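Local coordinates for indole-3-pyruvate decarboxylase (Azospirillum brasilense, PDB 2NXW), which catalyses the decarboxylation of indole-3-pyruvate to indole-3-acetaldehyde with thiamine diphosphate and magnesium, a step of auxin biosynthesis, at residues E372-A380 with A538-D547; V254-L262 with M410-Y420. All coordinates share one frame; numbering follows the deposited sequence.

Contact 1 of 2, residues E372-A380 with A538-D547; sequences EPIAPMDIA and AMIPRGVLSD
M377, in the first turn of helix 376-388, lies across the side chain of D547 at about a right angle. Its CB heads toward 538-547. CG is set beside the backbone N (chi1 -66°) and meets D547 OD1 at 3.5 Å. SD then takes a weak, nearly straight hydrogen bond from D547 N, 3.4 Å long with an N-H...S angle of 175°. The chain bends at chi2 and again at chi3 (-75°), which lays CE beside D547 OD2. With an alanine here, D547 N is likely to lose its sulfur acceptor, and a gap would probably open beside the D547 carboxylate. The first-turn proline, P376, packs next door: its CD touches V544 CG1 at 3.7 Å, and its CB rests on the backbone of S546. This lies in the C-terminal thiamine-diphosphate-binding domain, where the start of helix 376-388 packs on the chain that leaves strand 534-539 and turns at P541-V544 before helix 547-558. S546 caps that helix through OG, which also bonds to D402. A375 CB presses tightly on V544 CG1, at 3.5 Å. Deeper in, I379 CD1 touches both I540 CD1 and A538 CB, each at 4.0 Å. Two waters bridge the backbones. One joins I374 N to M539 O; the other accepts from M377 N and donates to L545 O, with 2.8 Å from the water O to L545 O.

Contact 2 of 2, residues V254-L262 with M410-Y420; sequences VTTFMGRGL and MIDAGLMAPGY
The backbones of 254-262 and 410-420 stay well apart, with F257 and G419 CA atoms 7.0 Å from each other, and side chains and waters fill the interval. M258 N donates to Y420 OH at 3.2 Å. The M258 chain bends at chi2 (-84°) and carries CE over one face of the Y420 ring, 4.3 Å from its centroid. This is a CH-pi contact, with SD above the same face at a distance in a Met-aromatic contact. F257 CG is anti to the backbone N (chi1 175°), and the ring extends toward 410-420. CE1 meets L415 CD2 at 3.8 Å, while CE2 lies 3.6 Å from G419 CA. G419 has no CB, and the ring lies where one would stand. The contact joins the central domain, through the segment that carries its outer strand 253-255, to the C-terminal thiamine-diphosphate-binding domain, at its edge strand 415-416. At the other end R260 reaches out extended and forms a salt bridge. Its NH1 points at the syn lone pair of D412 OD2, 2.8 Å away, with D412 OD2 in the guanidinium plane. The two planar groups are turned 56° apart. L415 CD2 lies over one guanidinium face. G414 N meets D412 OD1 from above the carboxylate plane, 2.7 Å away, in an Asx turn that probably helps hold the carboxylate. A water accepts from L415 N at 2.9 Å and also lies near R260 O.

The segments alternate along the chain: 254-262, 372-380, 410-420, then 538-547. The centres of the two contacts lie about 22 Å apart. Both reach the parallel sheet of the C-terminal domain: contact 1 through strand 534-539, contact 2 through edge strand 415-416. Contact 1 is partly buried, about 26 Å from the chain centre, with the I540 side chain about 8 Å from the bound magnesium ion. Contact 2 is buried, about 9 Å from the chain centre, and lies at the boundary with the central domain. They touch where M410 CE packs on I379 CG2 at 3.7 Å. Helix 376-388 thus connects the packing inside the cofactor-binding domain with the boundary between domains.

Contact 1 of 2, residues E372-A380 with A538-D547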
ATOM      1  N   GLU A 372      10.111 -15.361 -53.904  1.00 17.91           N
ATOM      2  CA  GLU A 372       9.219 -15.707 -52.803  1.00 17.49           C
ATOM      3  C   GLU A 372       9.116 -14.578 -51.782  1.00 18.57           C
ATOM      4  O   GLU A 372      10.011 -13.730 -51.685  1.00 17.84           O
ATOM      5  CB  GLU A 372       9.726 -16.955 -52.076  1.00 18.57           C
ATOM      6  CG  GLU A 372       9.683 -18.240 -52.887  1.00 19.22           C
ATOM      7  CD  GLU A 372       8.280 -18.605 -53.342  1.00 20.31           C
ATOM      8  OE1 GLU A 372       7.312 -18.377 -52.581  1.00 19.06           O
ATOM      9  OE2 GLU A 372       8.155 -19.139 -54.461  1.00 19.69           O
ATOM     10  N   PRO A 373       8.017 -14.541 -51.014  1.00 17.69           N
ATOM     11  CA  PRO A 373       7.857 -13.495 -50.004  1.00 17.85           C
ATOM     12  C   PRO A 373       8.910 -13.665 -48.908  1.00 16.05           C
ATOM     13  O   PRO A 373       9.574 -14.695 -48.807  1.00 17.37           O
ATOM     14  CB  PRO A 373       6.427 -13.701 -49.500  1.00 20.05           C
ATOM     15  CG  PRO A 373       6.148 -15.151 -49.801  1.00 21.88           C
ATOM     16  CD  PRO A 373       6.782 -15.334 -51.151  1.00 19.00           C
ATOM     17  N   ILE A 374       9.057 -12.632 -48.091  1.00 15.19           N
ATOM     18  CA  ILE A 374      10.042 -12.633 -47.021  1.00 14.75           C
ATOM     19  C   ILE A 374       9.495 -13.152 -45.699  1.00 14.66           C
ATOM     20  O   ILE A 374       8.387 -12.799 -45.294  1.00 16.88           O
ATOM     21  CB  ILE A 374      10.550 -11.201 -46.805  1.00 13.77           C
ATOM     22  CG1 ILE A 374      11.211 -10.693 -48.084  1.00 14.11           C
ATOM     23  CG2 ILE A 374      11.539 -11.138 -45.631  1.00 12.12           C
ATOM     24  CD1 ILE A 374      11.278  -9.170 -48.134  1.00 15.23           C
ATOM     25  N   ALA A 375      10.291 -13.982 -45.031  1.00 14.47           N
ATOM     26  CA  ALA A 375       9.946 -14.494 -43.714  1.00 14.53           C
ATOM     27  C   ALA A 375      11.051 -13.981 -42.785  1.00 14.89           C
ATOM     28  O   ALA A 375      12.145 -13.652 -43.243  1.00 14.56           O
ATOM     29  CB  ALA A 375       9.918 -16.022 -43.714  1.00 14.81           C
ATOM     30  N   PRO A 376      10.780 -13.895 -41.476  1.00 14.28           N
ATOM     31  CA  PRO A 376      11.819 -13.413 -40.561  1.00 14.06           C
ATOM     32  C   PRO A 376      13.152 -14.164 -40.700  1.00 14.16           C
ATOM     33  O   PRO A 376      14.224 -13.557 -40.642  1.00 13.99           O
ATOM     34  CB  PRO A 376      11.182 -13.611 -39.189  1.00 13.04           C
ATOM     35  CG  PRO A 376       9.736 -13.318 -39.461  1.00 14.53           C
ATOM     36  CD  PRO A 376       9.489 -14.051 -40.773  1.00 14.00           C
ATOM     37  N   MET A 377      13.111 -15.482 -40.888  1.00 14.49           N
ATOM     38  CA  MET A 377      14.366 -16.217 -41.010  1.00 14.36           C
ATOM     39  C   MET A 377      15.173 -15.826 -42.249  1.00 14.79           C
ATOM     40  O   MET A 377      16.395 -15.992 -42.272  1.00 14.97           O
ATOM     41  CB  MET A 377      14.124 -17.730 -40.993  1.00 15.49           C
ATOM     42  CG  MET A 377      13.583 -18.251 -39.663  1.00 14.55           C
ATOM     43  SD  MET A 377      14.476 -17.679 -38.194  1.00 16.97           S
ATOM     44  CE  MET A 377      15.955 -18.670 -38.276  1.00 19.85           C
ATOM     45  N   ASP A 378      14.497 -15.316 -43.274  1.00 13.89           N
ATOM     46  CA  ASP A 378      15.196 -14.881 -44.475  1.00 14.49           C
ATOM     47  C   ASP A 378      15.998 -13.629 -44.146  1.00 14.33           C
ATOM     48  O   ASP A 378      17.086 -13.418 -44.688  1.00 13.69           O
ATOM     49  CB  ASP A 378      14.211 -14.586 -45.599  1.00 15.03           C
ATOM     50  CG  ASP A 378      13.477 -15.828 -46.052  1.00 16.57           C
ATOM     51  OD1 ASP A 378      14.154 -16.850 -46.287  1.00 18.47           O
ATOM     52  OD2 ASP A 378      12.236 -15.774 -46.175  1.00 17.62           O
ATOM     53  N   ILE A 379      15.462 -12.794 -43.261  1.00 13.07           N
ATOM     54  CA  ILE A 379      16.175 -11.583 -42.872  1.00 13.57           C
ATOM     55  C   ILE A 379      17.422 -11.991 -42.086  1.00 13.89           C
ATOM     56  O   ILE A 379      18.498 -11.438 -42.294  1.00 13.28           O
ATOM     57  CB  ILE A 379      15.258 -10.652 -42.052  1.00 12.27           C
ATOM     58  CG1 ILE A 379      14.091 -10.194 -42.932  1.00 12.57           C
ATOM     59  CG2 ILE A 379      16.058  -9.432 -41.554  1.00 13.61           C
ATOM     60  CD1 ILE A 379      13.022  -9.412 -42.171  1.00 13.38           C
ATOM     61  N   ALA A 380      17.301 -12.989 -41.210  1.00 13.08           N
ATOM     62  CA  ALA A 380      18.465 -13.457 -40.470  1.00 14.39           C
ATOM     63  C   ALA A 380      19.501 -14.028 -41.449  1.00 14.67           C
ATOM     64  O   ALA A 380      20.695 -13.760 -41.324  1.00 14.63           O
ATOM     65  CB  ALA A 380      18.057 -14.520 -39.444  1.00 14.53           C
ATOM     66  N   ALA A 538      10.752  -4.348 -44.840  1.00 10.85           N
ATOM     67  CA  ALA A 538      10.532  -5.711 -45.314  1.00 10.75           C
ATOM     68  C   ALA A 538       9.105  -6.141 -45.066  1.00 12.15           C
ATOM     69  O   ALA A 538       8.694  -6.277 -43.915  1.00 12.95           O
ATOM     70  CB  ALA A 538      11.488  -6.667 -44.614  1.00 12.26           C
ATOM     71  N   MET A 539       8.349  -6.347 -46.143  1.00 11.26           N
ATOM     72  CA  MET A 539       6.963  -6.786 -46.011  1.00 11.84           C
ATOM     73  C   MET A 539       6.961  -8.281 -45.677  1.00 12.13           C
ATOM     74  O   MET A 539       7.613  -9.083 -46.339  1.00 13.44           O
ATOM     75  CB  MET A 539       6.203  -6.524 -47.312  1.00 11.07           C
ATOM     76  CG  MET A 539       6.332  -5.085 -47.826  1.00 12.54           C
ATOM     77  SD  MET A 539       5.966  -3.821 -46.548  1.00 12.85           S
ATOM     78  CE  MET A 539       4.190  -4.060 -46.368  1.00 15.44           C
ATOM     79  N   ILE A 540       6.233  -8.644 -44.629  1.00 11.19           N
ATOM     80  CA  ILE A 540       6.166 -10.029 -44.172  1.00 12.41           C
ATOM     81  C   ILE A 540       4.704 -10.402 -43.961  1.00 12.11           C
ATOM     82  O   ILE A 540       3.947  -9.620 -43.401  1.00 12.72           O
ATOM     83  CB  ILE A 540       6.897 -10.178 -42.819  1.00 12.32           C
ATOM     84  CG1 ILE A 540       8.355  -9.751 -42.971  1.00 14.45           C
ATOM     85  CG2 ILE A 540       6.799 -11.620 -42.300  1.00 12.63           C
ATOM     86  CD1 ILE A 540       9.116  -9.687 -41.636  1.00 14.43           C
ATOM     87  N   PRO A 541       4.286 -11.594 -44.418  1.00 12.76           N
ATOM     88  CA  PRO A 541       2.879 -11.952 -44.205  1.00 13.36           C
ATOM     89  C   PRO A 541       2.570 -12.232 -42.729  1.00 12.81           C
ATOM     90  O   PRO A 541       3.452 -12.602 -41.948  1.00 14.26           O
ATOM     91  CB  PRO A 541       2.703 -13.229 -45.037  1.00 14.76           C
ATOM     92  CG  PRO A 541       3.816 -13.186 -46.040  1.00 15.33           C
ATOM     93  CD  PRO A 541       4.973 -12.587 -45.265  1.00 14.01           C
ATOM     94  N   ARG A 542       1.309 -12.044 -42.350  1.00 13.49           N
ATOM     95  CA  ARG A 542       0.889 -12.370 -40.997  1.00 12.88           C
ATOM     96  C   ARG A 542       0.966 -13.892 -40.862  1.00 14.23           C
ATOM     97  O   ARG A 542       0.804 -14.626 -41.855  1.00 14.15           O
ATOM     98  CB  ARG A 542      -0.544 -11.907 -40.759  1.00 13.19           C
ATOM     99  CG  ARG A 542      -0.689 -10.407 -40.757  1.00 12.55           C
ATOM    100  CD  ARG A 542      -2.140 -10.017 -40.695  1.00 13.49           C
ATOM    101  NE  ARG A 542      -2.313  -8.573 -40.783  1.00 14.14           N
ATOM    102  CZ  ARG A 542      -3.436  -7.982 -41.170  1.00 15.39           C
ATOM    103  NH1 ARG A 542      -4.494  -8.716 -41.499  1.00 16.04           N
ATOM    104  NH2 ARG A 542      -3.494  -6.667 -41.268  1.00 14.17           N
ATOM    105  N   GLY A 543       1.229 -14.367 -39.651  1.00 13.56           N
ATOM    106  CA  GLY A 543       1.308 -15.803 -39.427  1.00 16.08           C
ATOM    107  C   GLY A 543       2.679 -16.408 -39.690  1.00 16.99           C
ATOM    108  O   GLY A 543       2.890 -17.599 -39.455  1.00 20.49           O
ATOM    109  N   VAL A 544       3.619 -15.597 -40.173  1.00 15.00           N
ATOM    110  CA  VAL A 544       4.967 -16.078 -40.474  1.00 13.84           C
ATOM    111  C   VAL A 544       5.883 -15.567 -39.376  1.00 14.09           C
ATOM    112  O   VAL A 544       6.064 -14.360 -39.220  1.00 14.59           O
ATOM    113  CB  VAL A 544       5.411 -15.570 -41.855  1.00 14.43           C
ATOM    114  CG1 VAL A 544       6.777 -16.143 -42.222  1.00 16.61           C
ATOM    115  CG2 VAL A 544       4.365 -15.992 -42.905  1.00 16.04           C
ATOM    116  N   LEU A 545       6.448 -16.499 -38.620  1.00 13.28           N
ATOM    117  CA  LEU A 545       7.282 -16.181 -37.464  1.00 12.97           C
ATOM    118  C   LEU A 545       8.709 -16.685 -37.549  1.00 13.23           C
ATOM    119  O   LEU A 545       9.015 -17.610 -38.296  1.00 13.98           O
ATOM    120  CB  LEU A 545       6.653 -16.811 -36.214  1.00 14.15           C
ATOM    121  CG  LEU A 545       5.139 -16.687 -36.077  1.00 13.12           C
ATOM    122  CD1 LEU A 545       4.665 -17.460 -34.855  1.00 16.18           C
ATOM    123  CD2 LEU A 545       4.759 -15.218 -35.968  1.00 14.68           C
ATOM    124  N   SER A 546       9.578 -16.078 -36.750  1.00 13.38           N
ATOM    125  CA  SER A 546      10.961 -16.530 -36.667  1.00 12.52           C
ATOM    126  C   SER A 546      10.926 -17.915 -36.009  1.00 13.59           C
ATOM    127  O   SER A 546       9.949 -18.260 -35.343  1.00 13.70           O
ATOM    128  CB  SER A 546      11.784 -15.593 -35.777  1.00 12.14           C
ATOM    129  OG  SER A 546      11.348 -15.649 -34.427  1.00 13.74           O
ATOM    130  N   ASP A 547      11.980 -18.704 -36.175  1.00 13.21           N
ATOM    131  CA  ASP A 547      11.990 -20.029 -35.549  1.00 15.25           C
ATOM    132  C   ASP A 547      11.952 -19.922 -34.018  1.00 15.46           C
ATOM    133  O   ASP A 547      11.313 -20.735 -33.331  1.00 15.67           O
ATOM    134  CB  ASP A 547      13.233 -20.818 -35.966  1.00 16.17           C
ATOM    135  CG  ASP A 547      13.224 -21.210 -37.438  1.00 16.21           C
ATOM    136  OD1 ASP A 547      12.191 -21.052 -38.123  1.00 19.02           O
ATOM    137  OD2 ASP A 547      14.270 -21.699 -37.908  1.00 21.97           O
TER
HETATM  138  O   HOH W   1       7.099 -10.572 -48.487  1.00 20.05           O
HETATM  139  O   HOH W   2      10.653 -17.158 -40.478  1.00 15.42           O

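Contact 2 of 2, residues V254-L262 with M410-Y420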
ATOM      1  N   VAL A 254      27.164 -21.172 -19.019  1.00 14.94           N
ATOM      2  CA  VAL A 254      26.023 -20.733 -19.822  1.00 14.89           C
ATOM      3  C   VAL A 254      25.827 -19.236 -19.565  1.00 15.65           C
ATOM      4  O   VAL A 254      26.221 -18.726 -18.521  1.00 16.07           O
ATOM      5  CB  VAL A 254      24.728 -21.489 -19.401  1.00 15.19           C
ATOM      6  CG1 VAL A 254      23.516 -20.963 -20.160  1.00 19.01           C
ATOM      7  CG2 VAL A 254      24.898 -22.977 -19.650  1.00 17.17           C
ATOM      8  N   THR A 255      25.255 -18.506 -20.515  1.00 15.08           N
ATOM      9  CA  THR A 255      25.004 -17.087 -20.267  1.00 15.36           C
ATOM     10  C   THR A 255      23.514 -16.831 -20.260  1.00 15.22           C
ATOM     11  O   THR A 255      22.744 -17.627 -20.795  1.00 15.51           O
ATOM     12  CB  THR A 255      25.610 -16.157 -21.357  1.00 17.02           C
ATOM     13  OG1 THR A 255      25.136 -16.561 -22.647  1.00 23.72           O
ATOM     14  CG2 THR A 255      27.120 -16.206 -21.335  1.00 19.22           C
ATOM     15  N   THR A 256      23.104 -15.750 -19.609  1.00 14.11           N
ATOM     16  CA  THR A 256      21.703 -15.347 -19.636  1.00 14.86           C
ATOM     17  C   THR A 256      21.605 -14.443 -20.865  1.00 16.19           C
ATOM     18  O   THR A 256      22.619 -14.136 -21.495  1.00 16.19           O
ATOM     19  CB  THR A 256      21.311 -14.503 -18.421  1.00 14.46           C
ATOM     20  OG1 THR A 256      22.191 -13.376 -18.327  1.00 15.36           O
ATOM     21  CG2 THR A 256      21.360 -15.345 -17.154  1.00 15.30           C
ATOM     22  N   PHE A 257      20.399 -14.002 -21.208  1.00 16.31           N
ATOM     23  CA  PHE A 257      20.241 -13.127 -22.366  1.00 16.76           C
ATOM     24  C   PHE A 257      21.105 -11.870 -22.255  1.00 16.27           C
ATOM     25  O   PHE A 257      21.758 -11.467 -23.221  1.00 17.04           O
ATOM     26  CB  PHE A 257      18.777 -12.707 -22.529  1.00 17.33           C
ATOM     27  CG  PHE A 257      18.565 -11.718 -23.630  1.00 18.53           C
ATOM     28  CD1 PHE A 257      18.630 -12.115 -24.962  1.00 20.40           C
ATOM     29  CD2 PHE A 257      18.364 -10.374 -23.340  1.00 20.00           C
ATOM     30  CE1 PHE A 257      18.499 -11.181 -25.988  1.00 21.68           C
ATOM     31  CE2 PHE A 257      18.236  -9.433 -24.360  1.00 21.91           C
ATOM     32  CZ  PHE A 257      18.304  -9.841 -25.685  1.00 21.13           C
ATOM     33  N   MET A 258      21.104 -11.239 -21.082  1.00 16.24           N
ATOM     34  CA  MET A 258      21.893 -10.027 -20.889  1.00 18.24           C
ATOM     35  C   MET A 258      23.386 -10.312 -20.768  1.00 19.11           C
ATOM     36  O   MET A 258      24.197  -9.383 -20.754  1.00 20.97           O
ATOM     37  CB  MET A 258      21.414  -9.261 -19.656  1.00 20.32           C
ATOM     38  CG  MET A 258      20.002  -8.722 -19.769  1.00 24.75           C
ATOM     39  SD  MET A 258      19.874  -7.125 -20.619  1.00 30.63           S
ATOM     40  CE  MET A 258      18.172  -7.207 -21.292  1.00 28.19           C
ATOM     41  N   GLY A 259      23.748 -11.589 -20.681  1.00 17.47           N
ATOM     42  CA  GLY A 259      25.155 -11.942 -20.606  1.00 17.37           C
ATOM     43  C   GLY A 259      25.634 -12.488 -21.946  1.00 16.95           C
ATOM     44  O   GLY A 259      26.791 -12.874 -22.083  1.00 18.21           O
ATOM     45  N   ARG A 260      24.738 -12.512 -22.933  1.00 17.56           N
ATOM     46  CA  ARG A 260      25.047 -13.036 -24.263  1.00 18.88           C
ATOM     47  C   ARG A 260      26.301 -12.407 -24.864  1.00 18.49           C
ATOM     48  O   ARG A 260      26.421 -11.186 -24.937  1.00 18.93           O
ATOM     49  CB  ARG A 260      23.841 -12.813 -25.186  1.00 22.47           C
ATOM     50  CG  ARG A 260      23.894 -13.488 -26.555  1.00 26.86           C
ATOM     51  CD  ARG A 260      22.480 -13.515 -27.147  1.00 29.32           C
ATOM     52  NE  ARG A 260      22.412 -13.925 -28.551  1.00 32.56           N
ATOM     53  CZ  ARG A 260      22.801 -13.165 -29.571  1.00 31.73           C
ATOM     54  NH1 ARG A 260      23.293 -11.956 -29.349  1.00 33.19           N
ATOM     55  NH2 ARG A 260      22.671 -13.603 -30.818  1.00 34.10           N
ATOM     56  N   GLY A 261      27.243 -13.248 -25.284  1.00 16.99           N
ATOM     57  CA  GLY A 261      28.471 -12.737 -25.868  1.00 18.47           C
ATOM     58  C   GLY A 261      29.656 -12.756 -24.920  1.00 18.86           C
ATOM     59  O   GLY A 261      30.808 -12.751 -25.353  1.00 19.99           O
ATOM     60  N   LEU A 262      29.385 -12.769 -23.620  1.00 17.87           N
ATOM     61  CA  LEU A 262      30.459 -12.792 -22.629  1.00 17.19           C
ATOM     62  C   LEU A 262      31.238 -14.110 -22.705  1.00 16.54           C
ATOM     63  O   LEU A 262      30.662 -15.162 -22.966  1.00 18.04           O
ATOM     64  CB  LEU A 262      29.874 -12.614 -21.220  1.00 17.10           C
ATOM     65  CG  LEU A 262      29.307 -11.235 -20.867  1.00 17.62           C
ATOM     66  CD1 LEU A 262      28.630 -11.301 -19.494  1.00 17.99           C
ATOM     67  CD2 LEU A 262      30.425 -10.195 -20.882  1.00 18.15           C
ATOM     68  N   MET A 410      20.876 -13.899 -35.389  1.00 14.90           N
ATOM     69  CA  MET A 410      21.739 -13.072 -36.228  1.00 14.90           C
ATOM     70  C   MET A 410      23.128 -12.961 -35.619  1.00 15.07           C
ATOM     71  O   MET A 410      23.270 -12.830 -34.407  1.00 17.20           O
ATOM     72  CB  MET A 410      21.159 -11.665 -36.364  1.00 14.47           C
ATOM     73  CG  MET A 410      20.005 -11.576 -37.327  1.00 14.71           C
ATOM     74  SD  MET A 410      19.377  -9.884 -37.375  1.00 18.58           S
ATOM     75  CE  MET A 410      18.001 -10.093 -38.488  1.00 17.55           C
ATOM     76  N   ILE A 411      24.152 -13.025 -36.466  1.00 16.01           N
ATOM     77  CA  ILE A 411      25.525 -12.880 -35.996  1.00 16.01           C
ATOM     78  C   ILE A 411      25.716 -11.387 -35.710  1.00 15.71           C
ATOM     79  O   ILE A 411      25.488 -10.557 -36.583  1.00 18.14           O
ATOM     80  CB  ILE A 411      26.518 -13.326 -37.080  1.00 16.47           C
ATOM     81  CG1 ILE A 411      26.265 -14.798 -37.424  1.00 16.51           C
ATOM     82  CG2 ILE A 411      27.948 -13.118 -36.590  1.00 17.63           C
ATOM     83  CD1 ILE A 411      27.003 -15.277 -38.662  1.00 17.93           C
ATOM     84  N   ASP A 412      26.135 -11.053 -34.495  1.00 17.17           N
ATOM     85  CA  ASP A 412      26.303  -9.649 -34.133  1.00 16.80           C
ATOM     86  C   ASP A 412      27.592  -9.354 -33.386  1.00 17.50           C
ATOM     87  O   ASP A 412      28.374 -10.252 -33.086  1.00 19.66           O
ATOM     88  CB  ASP A 412      25.125  -9.201 -33.262  1.00 18.99           C
ATOM     89  CG  ASP A 412      25.048  -9.965 -31.954  1.00 20.02           C
ATOM     90  OD1 ASP A 412      26.065 -10.037 -31.220  1.00 20.39           O
ATOM     91  OD2 ASP A 412      23.965 -10.499 -31.651  1.00 24.79           O
ATOM     92  N   ALA A 413      27.788  -8.070 -33.105  1.00 16.23           N
ATOM     93  CA  ALA A 413      28.923  -7.557 -32.347  1.00 16.16           C
ATOM     94  C   ALA A 413      28.265  -6.960 -31.110  1.00 16.41           C
ATOM     95  O   ALA A 413      28.598  -5.856 -30.663  1.00 19.56           O
ATOM     96  CB  ALA A 413      29.656  -6.471 -33.144  1.00 16.30           C
ATOM     97  N   GLY A 414      27.314  -7.716 -30.568  1.00 15.22           N
ATOM     98  CA  GLY A 414      26.558  -7.284 -29.410  1.00 15.27           C
ATOM     99  C   GLY A 414      25.094  -7.142 -29.803  1.00 15.41           C
ATOM    100  O   GLY A 414      24.785  -6.838 -30.956  1.00 14.61           O
ATOM    101  N   LEU A 415      24.202  -7.383 -28.847  1.00 15.68           N
ATOM    102  CA  LEU A 415      22.757  -7.267 -29.057  1.00 15.86           C
ATOM    103  C   LEU A 415      22.200  -6.490 -27.874  1.00 18.23           C
ATOM    104  O   LEU A 415      22.386  -6.877 -26.717  1.00 19.71           O
ATOM    105  CB  LEU A 415      22.100  -8.647 -29.122  1.00 17.33           C
ATOM    106  CG  LEU A 415      20.565  -8.660 -29.197  1.00 16.62           C
ATOM    107  CD1 LEU A 415      20.093  -7.893 -30.444  1.00 17.40           C
ATOM    108  CD2 LEU A 415      20.064 -10.104 -29.223  1.00 17.37           C
ATOM    109  N   MET A 416      21.514  -5.396 -28.170  1.00 14.68           N
ATOM    110  CA  MET A 416      20.939  -4.535 -27.148  1.00 15.37           C
ATOM    111  C   MET A 416      19.428  -4.554 -27.355  1.00 13.50           C
ATOM    112  O   MET A 416      18.952  -4.173 -28.418  1.00 12.80           O
ATOM    113  CB  MET A 416      21.496  -3.130 -27.359  1.00 18.12           C
ATOM    114  CG  MET A 416      21.224  -2.142 -26.299  1.00 19.83           C
ATOM    115  SD  MET A 416      21.905  -0.599 -26.930  1.00 17.27           S
ATOM    116  CE  MET A 416      23.646  -0.872 -26.723  1.00 14.03           C
ATOM    117  N   ALA A 417      18.667  -4.994 -26.359  1.00 12.29           N
ATOM    118  CA  ALA A 417      17.214  -5.073 -26.537  1.00 11.89           C
ATOM    119  C   ALA A 417      16.530  -5.191 -25.193  1.00 13.74           C
ATOM    120  O   ALA A 417      17.167  -5.530 -24.193  1.00 15.21           O
ATOM    121  CB  ALA A 417      16.874  -6.296 -27.391  1.00 14.96           C
ATOM    122  N   PRO A 418      15.221  -4.909 -25.144  1.00 13.78           N
ATOM    123  CA  PRO A 418      14.480  -5.006 -23.876  1.00 14.12           C
ATOM    124  C   PRO A 418      14.072  -6.468 -23.645  1.00 14.65           C
ATOM    125  O   PRO A 418      12.888  -6.797 -23.525  1.00 14.77           O
ATOM    126  CB  PRO A 418      13.293  -4.071 -24.106  1.00 15.78           C
ATOM    127  CG  PRO A 418      13.017  -4.244 -25.566  1.00 15.51           C
ATOM    128  CD  PRO A 418      14.393  -4.289 -26.198  1.00 13.95           C
ATOM    129  N   GLY A 419      15.078  -7.340 -23.591  1.00 14.36           N
ATOM    130  CA  GLY A 419      14.843  -8.763 -23.426  1.00 14.01           C
ATOM    131  C   GLY A 419      14.111  -9.205 -22.175  1.00 13.93           C
ATOM    132  O   GLY A 419      13.520 -10.291 -22.162  1.00 14.93           O
ATOM    133  N   TYR A 420      14.165  -8.396 -21.118  1.00 12.97           N
ATOM    134  CA  TYR A 420      13.464  -8.740 -19.883  1.00 12.57           C
ATOM    135  C   TYR A 420      12.262  -7.827 -19.659  1.00 13.51           C
ATOM    136  O   TYR A 420      11.168  -8.294 -19.365  1.00 15.47           O
ATOM    137  CB  TYR A 420      14.392  -8.628 -18.670  1.00 13.36           C
ATOM    138  CG  TYR A 420      15.621  -9.511 -18.703  1.00 13.53           C
ATOM    139  CD1 TYR A 420      15.702 -10.632 -19.537  1.00 13.68           C
ATOM    140  CD2 TYR A 420      16.707  -9.228 -17.876  1.00 14.47           C
ATOM    141  CE1 TYR A 420      16.846 -11.443 -19.554  1.00 13.94           C
ATOM    142  CE2 TYR A 420      17.847 -10.039 -17.877  1.00 15.90           C
ATOM    143  CZ  TYR A 420      17.911 -11.135 -18.721  1.00 13.74           C
ATOM    144  OH  TYR A 420      19.051 -11.905 -18.762  1.00 16.31           O
TER
HETATM  145  O   HOH W   3      22.847  -9.263 -25.161  1.00 45.78           O
HETATM  146  O   HOH W   4      25.124  -8.813 -26.452  1.00 30.89           O